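Local structure of sesquisabinene B synthase 2 (Santalum album, 6A2D) at residues A310-I315 with K382-Q387; C456-D461 with L475-C480; M502-L507 with F524-V529. The protein probably converts farnesyl diphosphate into the sesquiterpene sesquisabinene B, with magnesium or manganese as the metal cofactor. All blocks are in the same frame, centred on the assembly; numbering follows the deposited sequence.

The three contacts follow one another along the chain, each closing before the next opens. Contact 1 joins helix 299-321 to helix 377-400, contact 2 joins helix 447-462 to the start of helix 477-485, and contact 3 pairs helix 489-510 with helix 521-535. Their centres lie about 19 Å (1 and 2), 22 Å (1 and 3) and 16 Å (2 and 3) apart. Contacts 1 and 2 do not touch, yet both reach the bound farnesyl diphosphate analogue, 1 at its hydrocarbon chain and 2 at its phosphonate end. Contacts 2 and 3 touch, with Ile459 CD1 3.6 Å from Val529 CG1, which links the substrate site to the helix packing behind it.

Contact 1 (A310-I315 with K382-Q387); sequences ALITTI and KVWSDQ. With 6R2 ([bis(chloranyl)-[oxidanyl-[(2~{E},6~{E})-3,7,11-trimethyldodeca-2,6,10-trienoxy]phosphoryl]methyl]phosphonic acid), chain C.
Trp384 reaches helix 299-321 with the six-membered end of its indole, which bridges much of the 12.6 Å between the axes of 310-315 and 382-387. Its CH2 meets the backbone there edge-on, 3.6 Å from Ile312 N and 3.7 Å from Leu311 C, both near the plane of the ring. The neighbouring rim atoms touch aliphatic groups: Trp384 CZ2 lies 3.9 Å from Leu311 CB, and Trp384 CZ3 is 3.8 Å from Ile315 CD1, a methyl that approaches obliquely. Ser361 and Asn421 also touch this indole. One turn further on, Gln387 has its CG anti to the backbone N (chi1 -166°) and is extended beyond, a shape that carries the amide across the side chain of Ile312 at about a right angle. The closest pair is Gln387 NE2 and Ile312 CG1, 3.6 Å apart. Two hydrogen bonds fix the amide's rotation, NE2 with Tyr391 OH and OE1 with Asn421 ND2, while OE1 also lies above one face of the Trp384 ring, offset toward the rim. On its other branch Ile312 meets the ligand: CG2 lies 3.4 Å from CAC, a methyl of the bound analogue. The segments run within 28° of parallel. Such helix packing is characteristic of the all-helical class I terpene synthase fold; here Ile312, one turn before the magnesium ligand Asp316, helps line the hydrocarbon pocket.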
loop_
_atom_site.group_PDB
_atom_site.type_symbol
_atom_site.label_atom_id
_atom_site.label_comp_id
_atom_site.label_asym_id
_atom_site.label_seq_id
_atom_site.Cartn_x
_atom_site.Cartn_y
_atom_site.Cartn_z
ATOM N N ALA A 310 -13.830 6.336 -3.225
ATOM C CA ALA A 310 -12.969 7.155 -4.089
ATOM C C ALA A 310 -13.066 6.689 -5.554
ATOM O O ALA A 310 -13.238 7.555 -6.422
ATOM C CB ALA A 310 -11.576 7.115 -3.565
ATOM N N LEU A 311 -13.121 5.378 -5.810
ATOM C CA LEU A 311 -13.278 4.840 -7.178
ATOM C C LEU A 311 -14.693 5.058 -7.713
ATOM O O LEU A 311 -14.819 5.413 -8.878
ATOM C CB LEU A 311 -12.851 3.375 -7.182
ATOM C CG LEU A 311 -11.353 3.225 -6.989
ATOM C CD1 LEU A 311 -10.945 1.815 -6.685
ATOM C CD2 LEU A 311 -10.644 3.722 -8.226
ATOM N N ILE A 312 -15.721 4.900 -6.894
ATOM C CA ILE A 312 -17.127 5.185 -7.297
ATOM C C ILE A 312 -17.229 6.650 -7.737
ATOM O O ILE A 312 -17.776 6.900 -8.813
ATOM C CB ILE A 312 -18.107 4.835 -6.171
ATOM C CG1 ILE A 312 -18.240 3.330 -6.007
ATOM C CG2 ILE A 312 -19.459 5.475 -6.414
ATOM C CD1 ILE A 312 -18.926 2.910 -4.738
ATOM N N THR A 313 -16.704 7.597 -6.948
ATOM C CA THR A 313 -16.786 9.029 -7.275
ATOM C C THR A 313 -16.059 9.283 -8.595
ATOM O O THR A 313 -16.619 9.996 -9.488
ATOM C CB THR A 313 -16.189 9.900 -6.163
ATOM O OG1 THR A 313 -16.906 9.576 -4.985
ATOM C CG2 THR A 313 -16.377 11.374 -6.423
ATOM N N THR A 314 -14.855 8.727 -8.717
ATOM C CA THR A 314 -13.994 8.888 -9.896
ATOM C C THR A 314 -14.729 8.320 -11.119
ATOM O O THR A 314 -14.783 9.004 -12.164
ATOM C CB THR A 314 -12.633 8.236 -9.667
ATOM O OG1 THR A 314 -12.042 8.870 -8.539
ATOM C CG2 THR A 314 -11.728 8.363 -10.862
ATOM N N ILE A 315 -15.236 7.108 -11.022
ATOM C CA ILE A 315 -15.750 6.418 -12.228
ATOM C C ILE A 315 -17.138 6.975 -12.595
ATOM O O ILE A 315 -17.450 7.042 -13.786
ATOM C CB ILE A 315 -15.685 4.907 -12.063
ATOM C CG1 ILE A 315 -14.213 4.483 -12.111
ATOM C CG2 ILE A 315 -16.500 4.214 -13.121
ATOM C CD1 ILE A 315 -14.003 3.054 -11.705
ATOM N N LYS A 382 -18.761 -8.346 -9.433
ATOM C CA LYS A 382 -20.221 -8.375 -9.680
ATOM C C LYS A 382 -20.858 -7.040 -9.276
ATOM O O LYS A 382 -21.655 -6.517 -10.064
ATOM C CB LYS A 382 -20.834 -9.559 -8.926
ATOM C CG LYS A 382 -22.330 -9.638 -8.997
ATOM C CD LYS A 382 -22.855 -9.744 -10.377
ATOM C CE LYS A 382 -24.354 -9.955 -10.331
ATOM N NZ LYS A 382 -24.883 -10.284 -11.665
ATOM N N VAL A 383 -20.514 -6.478 -8.121
ATOM C CA VAL A 383 -21.159 -5.196 -7.712
ATOM C C VAL A 383 -20.673 -4.064 -8.602
ATOM O O VAL A 383 -21.486 -3.198 -8.928
ATOM C CB VAL A 383 -20.996 -4.873 -6.224
ATOM C CG1 VAL A 383 -21.734 -5.906 -5.412
ATOM C CG2 VAL A 383 -19.560 -4.733 -5.791
ATOM N N TRP A 384 -19.436 -4.092 -9.059
ATOM C CA TRP A 384 -18.983 -3.110 -10.086
ATOM C C TRP A 384 -19.732 -3.281 -11.406
ATOM O O TRP A 384 -20.196 -2.265 -11.967
ATOM C CB TRP A 384 -17.469 -3.170 -10.242
ATOM C CG TRP A 384 -16.789 -2.309 -9.228
ATOM C CD1 TRP A 384 -16.175 -2.712 -8.069
ATOM C CD2 TRP A 384 -16.724 -0.878 -9.244
ATOM N NE1 TRP A 384 -15.681 -1.622 -7.404
ATOM C CE2 TRP A 384 -15.984 -0.488 -8.108
ATOM C CE3 TRP A 384 -17.166 0.109 -10.134
ATOM C CZ2 TRP A 384 -15.698 0.848 -7.834
ATOM C CZ3 TRP A 384 -16.884 1.426 -9.858
ATOM C CH2 TRP A 384 -16.160 1.788 -8.723
ATOM N N SER A 385 -19.951 -4.513 -11.853
ATOM C CA SER A 385 -20.725 -4.762 -13.085
ATOM C C SER A 385 -22.176 -4.257 -12.912
ATOM O O SER A 385 -22.629 -3.504 -13.758
ATOM C CB SER A 385 -20.703 -6.219 -13.459
ATOM O OG SER A 385 -21.603 -6.407 -14.504
ATOM N N ASP A 386 -22.819 -4.542 -11.784
ATOM C CA ASP A 386 -24.174 -4.017 -11.478
ATOM C C ASP A 386 -24.160 -2.487 -11.530
ATOM O O ASP A 386 -25.026 -1.882 -12.180
ATOM C CB ASP A 386 -24.653 -4.496 -10.117
ATOM C CG ASP A 386 -24.994 -5.965 -10.073
ATOM O OD1 ASP A 386 -24.995 -6.583 -11.159
ATOM O OD2 ASP A 386 -25.230 -6.469 -8.960
ATOM N N GLN A 387 -23.193 -1.864 -10.892
ATOM C CA GLN A 387 -23.128 -0.394 -10.813
ATOM C C GLN A 387 -22.999 0.233 -12.214
ATOM O O GLN A 387 -23.718 1.195 -12.497
ATOM C CB GLN A 387 -21.955 0.059 -9.973
ATOM C CG GLN A 387 -22.065 1.518 -9.607
ATOM C CD GLN A 387 -20.944 1.878 -8.673
ATOM O OE1 GLN A 387 -20.626 1.108 -7.771
ATOM N NE2 GLN A 387 -20.259 2.986 -8.965
HETATM O OAG 6R2 C . -26.221 10.244 -9.925
HETATM P PAY 6R2 C . -25.049 11.278 -10.026
HETATM O OAH 6R2 C . -25.673 12.761 -10.392
HETATM O OAE 6R2 C . -23.882 10.919 -10.951
HETATM C CAX 6R2 C . -24.326 11.461 -8.382
HETATM CL CLJ 6R2 C . -23.599 9.900 -8.041
HETATM CL CLK 6R2 C . -25.559 11.802 -7.166
HETATM P PAZ 6R2 C . -23.012 12.775 -8.325
HETATM O OAI 6R2 C . -23.810 14.128 -7.981
HETATM O OAF 6R2 C . -22.219 12.767 -9.616
HETATM O OAT 6R2 C . -22.022 12.369 -7.092
HETATM C CAQ 6R2 C . -22.106 12.891 -5.787
HETATM C CAN 6R2 C . -22.714 11.789 -4.958
HETATM C CAW 6R2 C . -21.925 11.042 -3.888
HETATM C CAD 6R2 C . -20.530 11.532 -3.477
HETATM C CAS 6R2 C . -22.655 9.993 -3.028
HETATM C CAP 6R2 C . -21.932 8.680 -3.150
HETATM C CAM 6R2 C . -20.765 8.828 -2.173
HETATM C CAV 6R2 C . -19.538 7.974 -2.267
HETATM C CAC 6R2 C . -19.366 6.979 -3.415
HETATM C CAR 6R2 C . -18.432 8.257 -1.319
HETATM C CAO 6R2 C . -18.056 7.043 -0.567
HETATM C CAL 6R2 C . -19.021 6.775 0.527
HETATM C CAU 6R2 C . -18.661 5.805 1.653
HETATM C CAB 6R2 C . -17.308 5.165 1.850
HETATM C CAA 6R2 C . -19.704 5.506 2.689
#

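Contact 2 (C456-D461 with L475-C480). With 6R2 ([bis(chloranyl)-[oxidanyl-[(2~{E},6~{E})-3,7,11-trimethyldodeca-2,6,10-trienoxy]phosphoryl]methyl]phosphonic acid), chain C.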
loop_
_atom_site.group_PDB
_atom_site.type_symbol
_atom_site.label_atom_id
_atom_site.label_comp_id
_atom_site.label_asym_id
_atom_site.label_seq_id
_atom_site.Cartn_x
_atom_site.Cartn_y
_atom_site.Cartn_z
ATOM N N CYS A 456 -30.177 6.698 0.680
ATOM C CA CYS A 456 -28.951 7.409 0.279
ATOM C C CYS A 456 -29.157 8.188 -1.042
ATOM O O CYS A 456 -28.598 9.319 -1.182
ATOM C CB CYS A 456 -27.781 6.453 0.177
ATOM S SG CYS A 456 -27.283 5.806 1.790
ATOM N N ARG A 457 -29.862 7.590 -2.016
ATOM C CA ARG A 457 -30.161 8.198 -3.324
ATOM C C ARG A 457 -31.130 9.348 -3.149
ATOM O O ARG A 457 -30.833 10.438 -3.617
ATOM C CB ARG A 457 -30.745 7.169 -4.295
ATOM C CG ARG A 457 -31.372 7.768 -5.541
ATOM C CD ARG A 457 -30.465 8.753 -6.238
ATOM N NE ARG A 457 -29.306 8.135 -6.863
ATOM C CZ ARG A 457 -28.381 8.794 -7.520
ATOM N NH1 ARG A 457 -28.439 10.113 -7.570
ATOM N NH2 ARG A 457 -27.386 8.135 -8.106
ATOM N N ILE A 458 -32.207 9.152 -2.433
ATOM C CA ILE A 458 -33.232 10.225 -2.321
ATOM C C ILE A 458 -32.627 11.390 -1.521
ATOM O O ILE A 458 -32.860 12.546 -1.866
ATOM C CB ILE A 458 -34.495 9.647 -1.681
ATOM C CG1 ILE A 458 -35.317 8.896 -2.729
ATOM C CG2 ILE A 458 -35.313 10.715 -1.009
ATOM C CD1 ILE A 458 -36.426 8.116 -2.088
ATOM N N ILE A 459 -31.881 11.089 -0.472
ATOM C CA ILE A 459 -31.264 12.164 0.359
ATOM C C ILE A 459 -30.307 12.984 -0.504
ATOM O O ILE A 459 -30.337 14.222 -0.434
ATOM C CB ILE A 459 -30.568 11.568 1.582
ATOM C CG1 ILE A 459 -31.593 10.993 2.557
ATOM C CG2 ILE A 459 -29.681 12.625 2.242
ATOM C CD1 ILE A 459 -30.989 10.050 3.572
ATOM N N ASN A 460 -29.457 12.332 -1.287
ATOM C CA ASN A 460 -28.538 13.022 -2.222
ATOM C C ASN A 460 -29.355 13.895 -3.190
ATOM O O ASN A 460 -28.975 15.066 -3.382
ATOM C CB ASN A 460 -27.695 12.014 -2.980
ATOM C CG ASN A 460 -26.472 12.609 -3.626
ATOM O OD1 ASN A 460 -26.571 13.337 -4.620
ATOM N ND2 ASN A 460 -25.316 12.211 -3.118
ATOM N N ASP A 461 -30.432 13.368 -3.766
ATOM C CA ASP A 461 -31.260 14.119 -4.748
ATOM C C ASP A 461 -31.906 15.361 -4.109
ATOM O O ASP A 461 -32.068 16.349 -4.801
ATOM C CB ASP A 461 -32.284 13.206 -5.417
ATOM C CG ASP A 461 -31.687 12.196 -6.381
ATOM O OD1 ASP A 461 -30.460 12.128 -6.480
ATOM O OD2 ASP A 461 -32.461 11.487 -7.016
ATOM N N LEU A 475 -33.647 13.317 -14.686
ATOM C CA LEU A 475 -33.134 12.090 -14.016
ATOM C C LEU A 475 -32.702 12.409 -12.572
ATOM O O LEU A 475 -31.617 11.922 -12.138
ATOM C CB LEU A 475 -31.972 11.503 -14.837
ATOM C CG LEU A 475 -32.251 11.227 -16.323
ATOM C CD1 LEU A 475 -31.272 10.191 -16.880
ATOM C CD2 LEU A 475 -33.689 10.766 -16.549
ATOM N N LYS A 476 -33.529 13.133 -11.812
ATOM C CA LYS A 476 -33.420 13.125 -10.333
ATOM C C LYS A 476 -34.819 12.970 -9.749
ATOM O O LYS A 476 -35.764 13.249 -10.463
ATOM C CB LYS A 476 -32.682 14.373 -9.845
ATOM C CG LYS A 476 -31.273 14.546 -10.399
ATOM C CD LYS A 476 -30.195 13.767 -9.670
ATOM C CE LYS A 476 -28.801 14.111 -10.164
ATOM N NZ LYS A 476 -27.752 13.940 -9.135
ATOM N N SER A 477 -34.896 12.476 -8.519
ATOM C CA SER A 477 -36.125 12.131 -7.779
ATOM C C SER A 477 -37.205 13.220 -7.970
ATOM O O SER A 477 -38.346 12.873 -8.243
ATOM C CB SER A 477 -35.806 11.963 -6.317
ATOM O OG SER A 477 -34.970 10.839 -6.080
ATOM N N ILE A 478 -36.889 14.473 -7.669
ATOM C CA ILE A 478 -37.911 15.545 -7.565
ATOM C C ILE A 478 -38.517 15.731 -8.967
ATOM O O ILE A 478 -39.717 15.677 -9.079
ATOM C CB ILE A 478 -37.323 16.843 -6.968
ATOM C CG1 ILE A 478 -36.979 16.663 -5.484
ATOM C CG2 ILE A 478 -38.280 18.004 -7.174
ATOM C CD1 ILE A 478 -36.250 17.817 -4.846
ATOM N N GLN A 479 -37.693 15.850 -9.999
ATOM C CA GLN A 479 -38.159 16.107 -11.384
ATOM C C GLN A 479 -38.912 14.876 -11.909
ATOM O O GLN A 479 -39.921 15.063 -12.626
ATOM C CB GLN A 479 -36.990 16.498 -12.287
ATOM C CG GLN A 479 -37.429 16.955 -13.678
ATOM C CD GLN A 479 -38.272 18.213 -13.693
ATOM O OE1 GLN A 479 -39.425 18.204 -14.119
ATOM N NE2 GLN A 479 -37.705 19.315 -13.235
ATOM N N CYS A 480 -38.460 13.657 -11.585
ATOM C CA CYS A 480 -39.163 12.432 -12.030
ATOM C C CYS A 480 -40.585 12.464 -11.461
ATOM O O CYS A 480 -41.495 12.149 -12.202
ATOM C CB CYS A 480 -38.470 11.141 -11.617
ATOM S SG CYS A 480 -37.003 10.813 -12.607
HETATM O OAG 6R2 C . -26.221 10.244 -9.925
HETATM P PAY 6R2 C . -25.049 11.278 -10.026
HETATM O OAH 6R2 C . -25.673 12.761 -10.392
HETATM O OAE 6R2 C . -23.882 10.919 -10.951
HETATM C CAX 6R2 C . -24.326 11.461 -8.382
HETATM CL CLJ 6R2 C . -23.599 9.900 -8.041
HETATM CL CLK 6R2 C . -25.559 11.802 -7.166
HETATM P PAZ 6R2 C . -23.012 12.775 -8.325
HETATM O OAI 6R2 C . -23.810 14.128 -7.981
HETATM O OAF 6R2 C . -22.219 12.767 -9.616
HETATM O OAT 6R2 C . -22.022 12.369 -7.092
HETATM C CAQ 6R2 C . -22.106 12.891 -5.787
HETATM C CAN 6R2 C . -22.714 11.789 -4.958
HETATM C CAW 6R2 C . -21.925 11.042 -3.888
HETATM C CAD 6R2 C . -20.530 11.532 -3.477
HETATM C CAS 6R2 C . -22.655 9.993 -3.028
HETATM C CAP 6R2 C . -21.932 8.680 -3.150
HETATM C CAM 6R2 C . -20.765 8.828 -2.173
HETATM C CAV 6R2 C . -19.538 7.974 -2.267
HETATM C CAC 6R2 C . -19.366 6.979 -3.415
HETATM C CAR 6R2 C . -18.432 8.257 -1.319
HETATM C CAO 6R2 C . -18.056 7.043 -0.567
HETATM C CAL 6R2 C . -19.021 6.775 0.527
HETATM C CAU 6R2 C . -18.661 5.805 1.653
HETATM C CAB 6R2 C . -17.308 5.165 1.850
HETATM C CAA 6R2 C . -19.704 5.506 2.689
HETATM O O HOH W 1 -28.277 13.688 -6.615
HETATM O O HOH W 2 -34.205 15.623 -7.050
#
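Asp461 lies against Ser477, and its OD2 accepts two bonds from that residue: from Ser477 N at 3.0 Å, with an N-H...O angle of 164°, and from Ser477 OG at 2.8 Å. Sequence and position place Asp461 in the NSE/DTE metal-binding motif of class I terpene synthases, with Asn460, a magnesium ligand, just before it and Thr464 a turn later. The two donors come from opposite faces of the carboxylate plane, and Tyr409 OH adds a third bond to OD2. The other oxygen, OD1, uses its syn lone pair for Arg457 NH1, 3.1 Å away and in the guanidinium plane. This grip ties helix 447-462 to the first turn of helix 477-485, where Lys476 is the N-cap residue. Arg457 and Lys476 converge on the terminal phosphonate of the bound analogue: Arg457 NH1 and NH2 both donate to OAG, NH2 at 3.0 Å. A bend at chi2 (-83°) takes the Lys476 chain past Asp461, and its NZ donates to OAH at 2.7 Å. One water accepts from Lys476 NZ at 2.6 Å and donates to Asp461 OD1 at 2.7 Å and to Asn460 OD1 at 2.6 Å.

Contact 3 (M502-L507 with F524-V529)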
loop_
_atom_site.group_PDB
_atom_site.type_symbol
_atom_site.label_atom_id
_atom_site.label_comp_id
_atom_site.label_asym_id
_atom_site.label_seq_id
_atom_site.Cartn_x
_atom_site.Cartn_y
_atom_site.Cartn_z
ATOM N N MET A 502 -40.757 7.691 5.512
ATOM C CA MET A 502 -41.325 6.319 5.371
ATOM C C MET A 502 -40.208 5.276 5.373
ATOM O O MET A 502 -40.293 4.309 6.112
ATOM C CB MET A 502 -42.149 6.195 4.090
ATOM C CG MET A 502 -42.722 4.809 3.926
ATOM S SD MET A 502 -41.627 3.736 2.991
ATOM C CE MET A 502 -41.683 4.581 1.411
ATOM N N TRP A 503 -39.149 5.456 4.595
ATOM C CA TRP A 503 -38.069 4.427 4.533
ATOM C C TRP A 503 -37.296 4.361 5.847
ATOM O O TRP A 503 -36.981 3.239 6.311
ATOM C CB TRP A 503 -37.149 4.667 3.345
ATOM C CG TRP A 503 -37.732 4.292 2.023
ATOM C CD1 TRP A 503 -38.035 5.093 0.968
ATOM C CD2 TRP A 503 -37.953 2.943 1.582
ATOM N NE1 TRP A 503 -38.511 4.337 -0.076
ATOM C CE2 TRP A 503 -38.522 3.024 0.299
ATOM C CE3 TRP A 503 -37.900 1.705 2.226
ATOM C CZ2 TRP A 503 -38.869 1.890 -0.420
ATOM C CZ3 TRP A 503 -38.254 0.580 1.506
ATOM C CH2 TRP A 503 -38.725 0.679 0.209
ATOM N N TRP A 504 -37.148 5.489 6.555
ATOM C CA TRP A 504 -36.584 5.450 7.923
ATOM C C TRP A 504 -37.447 4.594 8.835
ATOM O O TRP A 504 -36.896 3.880 9.655
ATOM C CB TRP A 504 -36.397 6.864 8.504
ATOM C CG TRP A 504 -34.995 7.381 8.376
ATOM C CD1 TRP A 504 -34.566 8.343 7.522
ATOM C CD2 TRP A 504 -33.847 6.947 9.095
ATOM N NE1 TRP A 504 -33.230 8.546 7.679
ATOM C CE2 TRP A 504 -32.765 7.741 8.665
ATOM C CE3 TRP A 504 -33.637 6.040 10.148
ATOM C CZ2 TRP A 504 -31.488 7.616 9.192
ATOM C CZ3 TRP A 504 -32.366 5.908 10.667
ATOM C CH2 TRP A 504 -31.305 6.698 10.207
ATOM N N LYS A 505 -38.755 4.763 8.798
ATOM C CA LYS A 505 -39.659 3.905 9.618
ATOM C C LYS A 505 -39.404 2.413 9.361
ATOM O O LYS A 505 -39.417 1.626 10.334
ATOM C CB LYS A 505 -41.109 4.288 9.322
ATOM C CG LYS A 505 -41.513 5.636 9.921
ATOM C CD LYS A 505 -42.829 6.121 9.410
ATOM C CE LYS A 505 -43.005 7.610 9.573
ATOM N NZ LYS A 505 -44.410 8.007 9.366
ATOM N N ARG A 506 -39.169 2.018 8.111
ATOM C CA ARG A 506 -38.925 0.575 7.769
ATOM C C ARG A 506 -37.568 0.169 8.295
ATOM O O ARG A 506 -37.427 -0.917 8.943
ATOM C CB ARG A 506 -39.098 0.425 6.255
ATOM C CG ARG A 506 -40.454 0.913 5.822
ATOM C CD ARG A 506 -40.997 0.399 4.510
ATOM N NE ARG A 506 -41.565 -0.902 4.683
ATOM C CZ ARG A 506 -42.237 -1.558 3.741
ATOM N NH1 ARG A 506 -42.497 -0.977 2.573
ATOM N NH2 ARG A 506 -42.661 -2.783 3.995
ATOM N N LEU A 507 -36.584 1.052 8.130
ATOM C CA LEU A 507 -35.237 0.824 8.705
ATOM C C LEU A 507 -35.370 0.547 10.199
ATOM O O LEU A 507 -34.758 -0.433 10.700
ATOM C CB LEU A 507 -34.382 2.071 8.479
ATOM C CG LEU A 507 -33.305 2.056 7.417
ATOM C CD1 LEU A 507 -32.292 3.160 7.725
ATOM C CD2 LEU A 507 -32.625 0.709 7.266
ATOM N N PHE A 524 -23.506 -0.335 9.827
ATOM C CA PHE A 524 -23.090 0.163 8.490
ATOM C C PHE A 524 -24.307 0.630 7.708
ATOM O O PHE A 524 -24.266 1.747 7.140
ATOM C CB PHE A 524 -22.369 -0.892 7.658
ATOM C CG PHE A 524 -21.080 -1.415 8.223
ATOM C CD1 PHE A 524 -20.467 -0.828 9.321
ATOM C CD2 PHE A 524 -20.457 -2.498 7.616
ATOM C CE1 PHE A 524 -19.272 -1.331 9.812
ATOM C CE2 PHE A 524 -19.285 -3.013 8.114
ATOM C CZ PHE A 524 -18.685 -2.429 9.211
ATOM N N THR A 525 -25.340 -0.205 7.632
ATOM C CA THR A 525 -26.530 0.021 6.777
ATOM C C THR A 525 -27.238 1.305 7.240
ATOM O O THR A 525 -27.693 2.105 6.403
ATOM C CB THR A 525 -27.411 -1.230 6.771
ATOM O OG1 THR A 525 -26.621 -2.311 6.273
ATOM C CG2 THR A 525 -28.640 -1.091 5.914
ATOM N N VAL A 526 -27.318 1.536 8.536
ATOM C CA VAL A 526 -28.010 2.744 9.048
ATOM C C VAL A 526 -27.062 3.935 8.877
ATOM O O VAL A 526 -27.526 4.996 8.484
ATOM C CB VAL A 526 -28.473 2.550 10.500
ATOM C CG1 VAL A 526 -29.069 3.842 11.041
ATOM C CG2 VAL A 526 -29.490 1.425 10.569
ATOM N N ASN A 527 -25.781 3.757 9.171
ATOM C CA ASN A 527 -24.810 4.881 9.243
ATOM C C ASN A 527 -24.489 5.445 7.854
ATOM O O ASN A 527 -24.158 6.618 7.801
ATOM C CB ASN A 527 -23.567 4.483 10.012
ATOM C CG ASN A 527 -23.857 4.421 11.491
ATOM O OD1 ASN A 527 -24.651 5.221 11.983
ATOM N ND2 ASN A 527 -23.258 3.471 12.184
ATOM N N VAL A 528 -24.672 4.680 6.764
ATOM C CA VAL A 528 -24.473 5.266 5.418
ATOM C C VAL A 528 -25.601 6.239 5.191
ATOM O O VAL A 528 -25.408 7.190 4.496
ATOM C CB VAL A 528 -24.343 4.239 4.273
ATOM C CG1 VAL A 528 -23.072 3.430 4.391
ATOM C CG2 VAL A 528 -25.569 3.359 4.148
ATOM N N VAL A 529 -26.764 6.000 5.758
ATOM C CA VAL A 529 -27.906 6.942 5.591
ATOM C C VAL A 529 -27.594 8.249 6.347
ATOM O O VAL A 529 -27.825 9.366 5.815
ATOM C CB VAL A 529 -29.234 6.327 6.059
ATOM C CG1 VAL A 529 -30.334 7.309 5.827
ATOM C CG2 VAL A 529 -29.571 5.007 5.351
#
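A chi1 of -98°, well off a staggered position, swings the indole of Trp504 toward helix 521-535, and a chi1 of -178° at Val529 places CG1 anti to the backbone N, where it meets that ring. The branch lies 3.6 Å from Trp504 CZ2 and 3.7 Å from Trp504 NE1, so one methyl sits by the CE2 corner, near atoms of both rings. The side chains of Trp504 and Val529 slide past each other in opposite directions. Val526, one turn earlier, crosses the indole at about a right angle instead, with its CG1 3.7 Å from Trp504 CH2. Both methyls come to the ring obliquely.

Leu507 comes about one turn after Trp504 on helix 489-510. Its CD1 meets Val529 CG2 tip to tip at 4.1 Å and reaches Val526 CG2 more loosely, at 4.4 Å. The same CD1 lies 3.9 Å above one face of the Trp504 ring, offset toward the rim, which gives the indole an aliphatic neighbour from its own helix. Residues three apart on each helix thus meet, Trp504 and Leu507 against Val526 and Val529, across axes 11.9 Å apart that run antiparallel at 158°.

The polar edge of the indole is satisfied as well: Trp504 NE1 is hydrogen-bonded to His533 NE2 on helix 521-535, a bond that helps to fix the ring's rotation. Trp217 stacks on Trp504, while Lys505 forms a salt bridge with Asp181 of the N-terminal domain. Thr525 and Val528 turn to helices 447-462 and 419-430. The antiparallel pair thus lies between the N-terminal domain and the substrate-binding helices, in the two-domain, mainly alpha-helical architecture of plant terpene synthases.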